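Local coordinates for protein DNA polymerase III subunit beta (Deinococcus radiodurans, PDB 4TRT) that probably encircles DNA as a ring-shaped head-to-tail homodimer and tethers DNA polymerases to their template, which makes replication processive, at residues D185-I190 and F210-G215; L189-R194 and M226-L231. All coordinates share one frame; numbering follows the deposited sequence.

Contact 1 of 2, residues D185-I190 and F210-G215; sequences DGKNLI and FTYGDG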
loop_
_atom_site.group_PDB
_atom_site.type_symbol
_atom_site.label_atom_id
_atom_site.label_comp_id
_atom_site.label_asym_id
_atom_site.label_seq_id
_atom_site.Cartn_x
_atom_site.Cartn_y
_atom_site.Cartn_z
ATOM N N ASP A 185 -24.954 -6.213 33.061
ATOM C CA ASP A 185 -24.795 -5.748 34.419
ATOM C C ASP A 185 -23.334 -6.002 34.763
ATOM O O ASP A 185 -22.981 -7.091 35.196
ATOM C CB ASP A 185 -25.732 -6.505 35.349
ATOM C CG ASP A 185 -26.063 -5.723 36.615
ATOM O OD1 ASP A 185 -26.187 -4.475 36.555
ATOM O OD2 ASP A 185 -26.214 -6.369 37.672
ATOM N N GLY A 186 -22.481 -5.014 34.518
ATOM C CA GLY A 186 -21.044 -5.158 34.760
ATOM C C GLY A 186 -20.437 -3.882 35.291
ATOM O O GLY A 186 -21.142 -2.927 35.573
ATOM N N LYS A 187 -19.122 -3.851 35.436
ATOM C CA LYS A 187 -18.513 -2.653 36.006
ATOM C C LYS A 187 -17.836 -1.780 34.955
ATOM O O LYS A 187 -17.439 -2.252 33.888
ATOM C CB LYS A 187 -17.551 -2.989 37.147
ATOM C CG LYS A 187 -16.288 -3.726 36.756
ATOM C CD LYS A 187 -15.346 -3.837 37.942
ATOM C CE LYS A 187 -14.004 -4.404 37.530
ATOM N NZ LYS A 187 -13.139 -4.576 38.729
ATOM N N ASN A 188 -17.702 -0.503 35.284
ATOM C CA ASN A 188 -17.046 0.435 34.407
ATOM C C ASN A 188 -15.556 0.144 34.339
ATOM O O ASN A 188 -14.927 -0.155 35.360
ATOM C CB ASN A 188 -17.294 1.877 34.836
ATOM C CG ASN A 188 -18.737 2.301 34.649
ATOM O OD1 ASN A 188 -19.608 1.488 34.299
ATOM N ND2 ASN A 188 -19.004 3.568 34.906
ATOM N N LEU A 189 -15.028 0.214 33.121
ATOM C CA LEU A 189 -13.642 -0.127 32.798
ATOM C C LEU A 189 -13.054 1.001 31.954
ATOM O O LEU A 189 -13.784 1.664 31.233
ATOM C CB LEU A 189 -13.595 -1.409 31.958
ATOM C CG LEU A 189 -14.217 -2.684 32.540
ATOM C CD1 LEU A 189 -14.328 -3.752 31.470
ATOM C CD2 LEU A 189 -13.419 -3.201 33.722
ATOM N N ILE A 190 -11.747 1.213 32.062
ATOM C CA ILE A 190 -11.019 2.084 31.155
ATOM C C ILE A 190 -9.921 1.251 30.511
ATOM O O ILE A 190 -9.022 0.764 31.198
ATOM C CB ILE A 190 -10.391 3.303 31.853
ATOM C CG1 ILE A 190 -11.470 4.095 32.622
ATOM C CG2 ILE A 190 -9.680 4.170 30.812
ATOM C CD1 ILE A 190 -10.919 5.161 33.547
ATOM N N PHE A 210 -16.109 -11.249 29.167
ATOM C CA PHE A 210 -15.118 -10.531 29.981
ATOM C C PHE A 210 -14.883 -11.281 31.286
ATOM O O PHE A 210 -15.839 -11.686 31.958
ATOM C CB PHE A 210 -15.618 -9.131 30.361
ATOM C CG PHE A 210 -15.640 -8.130 29.239
ATOM C CD1 PHE A 210 -15.353 -8.470 27.926
ATOM C CD2 PHE A 210 -15.988 -6.812 29.520
ATOM C CE1 PHE A 210 -15.397 -7.516 26.927
ATOM C CE2 PHE A 210 -16.033 -5.857 28.526
ATOM C CZ PHE A 210 -15.726 -6.206 27.226
ATOM N N THR A 211 -13.617 -11.449 31.646
ATOM C CA THR A 211 -13.238 -11.915 32.969
ATOM C C THR A 211 -12.450 -10.785 33.622
ATOM O O THR A 211 -11.384 -10.409 33.125
ATOM C CB THR A 211 -12.332 -13.165 32.908
ATOM O OG1 THR A 211 -12.962 -14.184 32.121
ATOM C CG2 THR A 211 -12.045 -13.685 34.313
ATOM N N TYR A 212 -12.965 -10.263 34.736
ATOM C CA TYR A 212 -12.302 -9.184 35.476
ATOM C C TYR A 212 -11.124 -9.723 36.268
ATOM O O TYR A 212 -11.202 -10.795 36.851
ATOM C CB TYR A 212 -13.271 -8.523 36.456
ATOM C CG TYR A 212 -14.493 -7.926 35.817
ATOM C CD1 TYR A 212 -14.375 -7.068 34.730
ATOM C CD2 TYR A 212 -15.766 -8.200 36.307
ATOM C CE1 TYR A 212 -15.492 -6.510 34.145
ATOM C CE2 TYR A 212 -16.892 -7.646 35.730
ATOM C CZ TYR A 212 -16.748 -6.800 34.650
ATOM O OH TYR A 212 -17.851 -6.230 34.072
ATOM N N GLY A 213 -10.031 -8.971 36.282
ATOM C CA GLY A 213 -8.868 -9.323 37.079
ATOM C C GLY A 213 -8.398 -8.114 37.843
ATOM O O GLY A 213 -9.052 -7.072 37.832
ATOM N N ASP A 214 -7.254 -8.241 38.502
ATOM C CA ASP A 214 -6.687 -7.134 39.266
ATOM C C ASP A 214 -5.886 -6.245 38.319
ATOM O O ASP A 214 -4.800 -6.614 37.889
ATOM C CB ASP A 214 -5.794 -7.674 40.390
ATOM C CG ASP A 214 -5.203 -6.576 41.252
ATOM O OD1 ASP A 214 -5.677 -5.423 41.195
ATOM O OD2 ASP A 214 -4.267 -6.872 42.010
ATOM N N GLY A 215 -6.433 -5.079 37.998
ATOM C CA GLY A 215 -5.812 -4.162 37.046
ATOM C C GLY A 215 -5.722 -4.710 35.622
ATOM O O GLY A 215 -4.928 -4.228 34.820
HETATM O O HOH W 1 -17.440 -4.627 32.266
#
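Lys187 lies across one face of the Tyr212 ring, and the contact is built round that ring. The tyrosine can be followed outward from CB. CG meets Lys187 CE at 3.9 Å. CD1 also meets Lys187 CE. One bond further out, Tyr212 CE1 touches both Lys187 CG and Leu189 CD2, each at 3.9 Å. CZ lies under Lys187 CG at 3.8 Å. At the tip, Tyr212 OH accepts a hydrogen bond from Lys187 N at 3.0 Å, with an N-H...O angle of 161°. The place of the hydroxyl is less sure, and its link to the water that donates to Lys187 O is doubtfully short.

Lys187 CG stands between its backbone N and carbonyl carbon (chi1 68°), and the extended chain beyond runs back over the ring from OH toward CG. This gives a CH-pi contact of CG with the ring face. NZ is 5.1 Å from the ring centroid, at most a weak cation-pi attraction. With an alanine at position Tyr212, the Lys187 N-H is likely to lose its acceptor and the lysine methylenes the surface they lie on.

Leu189 forks between two rings: CD2 reaches Tyr212, and CD1 reaches Phe210 CD2 at 4.0 Å.

Within the central domain, strand 189-192 lies at the edge of one antiparallel sheet and strand 207-212 belongs to another. Phe210 continues the apolar layer between them onto Leu158 of strand 155-161, Leu217 and Val219 of strand 216-220, and Val126 of strand 126-129.

Contact 2 of 2, residues L189-R194 and M226-L231; sequences LIIPAR and MNLKLL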
loop_
_atom_site.group_PDB
_atom_site.type_symbol
_atom_site.label_atom_id
_atom_site.label_comp_id
_atom_site.label_asym_id
_atom_site.label_seq_id
_atom_site.Cartn_x
_atom_site.Cartn_y
_atom_site.Cartn_z
ATOM N N LEU A 189 -15.028 0.214 33.121
ATOM C CA LEU A 189 -13.642 -0.127 32.798
ATOM C C LEU A 189 -13.054 1.001 31.954
ATOM O O LEU A 189 -13.784 1.664 31.233
ATOM C CB LEU A 189 -13.595 -1.409 31.958
ATOM C CG LEU A 189 -14.217 -2.684 32.540
ATOM C CD1 LEU A 189 -14.328 -3.752 31.470
ATOM C CD2 LEU A 189 -13.419 -3.201 33.722
ATOM N N ILE A 190 -11.747 1.213 32.062
ATOM C CA ILE A 190 -11.019 2.084 31.155
ATOM C C ILE A 190 -9.921 1.251 30.511
ATOM O O ILE A 190 -9.022 0.764 31.198
ATOM C CB ILE A 190 -10.391 3.303 31.853
ATOM C CG1 ILE A 190 -11.470 4.095 32.622
ATOM C CG2 ILE A 190 -9.680 4.170 30.812
ATOM C CD1 ILE A 190 -10.919 5.161 33.547
ATOM N N ILE A 191 -10.014 1.083 29.190
ATOM C CA ILE A 191 -9.120 0.218 28.423
ATOM C C ILE A 191 -8.073 1.066 27.680
ATOM O O ILE A 191 -8.438 1.982 26.970
ATOM C CB ILE A 191 -9.914 -0.599 27.369
ATOM C CG1 ILE A 191 -11.110 -1.311 28.003
ATOM C CG2 ILE A 191 -9.009 -1.581 26.627
ATOM C CD1 ILE A 191 -10.729 -2.381 28.987
ATOM N N PRO A 192 -6.769 0.753 27.822
ATOM C CA PRO A 192 -5.760 1.530 27.094
ATOM C C PRO A 192 -6.044 1.535 25.591
ATOM O O PRO A 192 -6.442 0.499 25.046
ATOM C CB PRO A 192 -4.454 0.806 27.422
ATOM C CG PRO A 192 -4.715 0.107 28.705
ATOM C CD PRO A 192 -6.157 -0.296 28.654
ATOM N N ALA A 193 -5.915 2.694 24.944
ATOM C CA ALA A 193 -6.298 2.837 23.524
ATOM C C ALA A 193 -5.582 1.846 22.606
ATOM O O ALA A 193 -6.203 1.282 21.695
ATOM C CB ALA A 193 -6.047 4.253 23.021
ATOM N N ARG A 194 -4.279 1.667 22.798
ATOM C CA ARG A 194 -3.520 0.672 21.992
ATOM C C ARG A 194 -4.023 -0.771 22.195
ATOM O O ARG A 194 -3.974 -1.585 21.280
ATOM C CB ARG A 194 -2.027 0.727 22.281
ATOM C CG ARG A 194 -1.310 1.961 21.756
ATOM C CD ARG A 194 0.148 2.049 22.210
ATOM N NE ARG A 194 0.877 0.762 22.045
ATOM C CZ ARG A 194 1.336 -0.043 23.022
ATOM N NH1 ARG A 194 1.199 0.264 24.314
ATOM N NH2 ARG A 194 1.959 -1.188 22.699
ATOM N N MET A 226 -7.652 -12.872 25.082
ATOM C CA MET A 226 -6.706 -11.756 25.163
ATOM C C MET A 226 -6.655 -11.221 26.570
ATOM O O MET A 226 -7.715 -10.928 27.155
ATOM C CB MET A 226 -7.104 -10.632 24.202
ATOM C CG MET A 226 -6.120 -9.470 24.186
ATOM S SD MET A 226 -6.581 -8.094 23.127
ATOM C CE MET A 226 -6.054 -8.680 21.530
ATOM N N ASN A 227 -5.439 -11.077 27.100
ATOM C CA ASN A 227 -5.196 -10.369 28.354
ATOM C C ASN A 227 -4.739 -8.952 28.039
ATOM O O ASN A 227 -3.870 -8.746 27.177
ATOM C CB ASN A 227 -4.106 -11.043 29.207
ATOM C CG ASN A 227 -4.509 -12.405 29.737
ATOM O OD1 ASN A 227 -5.696 -12.689 29.923
ATOM N ND2 ASN A 227 -3.508 -13.254 30.020
ATOM N N LEU A 228 -5.316 -7.983 28.744
ATOM C CA LEU A 228 -4.898 -6.593 28.630
ATOM C C LEU A 228 -4.969 -5.907 29.974
ATOM O O LEU A 228 -5.683 -6.360 30.874
ATOM C CB LEU A 228 -5.763 -5.828 27.648
ATOM C CG LEU A 228 -7.273 -5.952 27.873
ATOM C CD1 LEU A 228 -7.992 -4.610 27.813
ATOM C CD2 LEU A 228 -7.862 -6.938 26.868
ATOM N N LYS A 229 -4.218 -4.819 30.089
ATOM C CA LYS A 229 -4.194 -4.024 31.292
ATOM C C LYS A 229 -5.393 -3.106 31.276
ATOM O O LYS A 229 -5.938 -2.816 30.219
ATOM C CB LYS A 229 -2.934 -3.174 31.347
ATOM C CG LYS A 229 -1.658 -3.972 31.460
ATOM C CD LYS A 229 -0.447 -3.058 31.407
ATOM C CE LYS A 229 0.835 -3.863 31.321
ATOM N NZ LYS A 229 1.919 -2.998 30.782
ATOM N N LEU A 230 -5.816 -2.671 32.455
ATOM C CA LEU A 230 -6.869 -1.678 32.581
ATOM C C LEU A 230 -6.266 -0.460 33.278
ATOM O O LEU A 230 -5.391 -0.613 34.119
ATOM C CB LEU A 230 -8.013 -2.220 33.439
ATOM C CG LEU A 230 -8.907 -3.300 32.839
ATOM C CD1 LEU A 230 -9.938 -3.759 33.868
ATOM C CD2 LEU A 230 -9.560 -2.784 31.569
ATOM N N LEU A 231 -6.747 0.738 32.953
ATOM C CA LEU A 231 -6.257 1.954 33.619
ATOM C C LEU A 231 -7.021 2.193 34.912
ATOM O O LEU A 231 -8.221 1.915 34.996
ATOM C CB LEU A 231 -6.385 3.170 32.705
ATOM C CG LEU A 231 -5.655 3.086 31.358
ATOM C CD1 LEU A 231 -5.745 4.432 30.633
ATOM C CD2 LEU A 231 -4.196 2.674 31.494
HETATM O O HOH W 2 -10.523 0.231 34.531
#
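The flat peptide carbonyl of Ile190 meets Leu231 N, which approaches tilted 20° from the carbonyl plane. This is a junction between two antiparallel sheets of the central domain: edge strand 189-192 meets the end of strand 224-229 and the residues after it. Leu231 N donates a hydrogen bond of 2.9 Å to Ile190 O, with an N-H...O angle of 167°. The ring of Pro192 is puckered and presents its CG-CD side: CD lies 3.0 Å from Lys229 O, and CG touches Leu231 CD2 at 3.8 Å. Lys229 O is buried here and has no hydrogen-bonding partner in the model.

The touching parts run 105° apart, so they do not form a regular strand pair. Pro192 is also the N-cap of helix 193-202.

Apolar side chains fill the crossing. Ile191 CG2 is set opposite its own backbone N, which turns this methyl to Leu228 CD1 at 3.4 Å, a tight fit. Leu189 CD2 touches Leu230 CD1 at 3.5 Å. The Ile190 and Leu231 side chains lie roughly perpendicular, with Ile190 CG2 against Leu231 CB. The Lys229 amine is turned to another partner: NZ forms a salt bridge with Glu51.

A water completes the backbone link: it accepts from Ile190 N at 2.9 Å and donates to Leu231 O at the same distance.

From the N terminus, the chain first lays down residues 185-194. Contact 1 uses 185-190, contact 2 uses 189-194, and Leu189 and Ile190 are shared. The chain then runs through helix 193-202 into strand 207-212, where contact 1 closes the shorter loop. Strands 216-220 and 224-229 follow, and contact 2 closes the longer one. Segment 210-215 falls inside the longer loop, but both loops start from one shared stretch, so they are staggered rather than nested. Their centres are about 10 Å apart. Gly215 O and Leu230 N, 3.0 Å apart, probably join them by a hydrogen bond. Together the contacts tie the edge of the sheet holding strand 189-192 to two strands of the neighbouring sheet, all within the central domain.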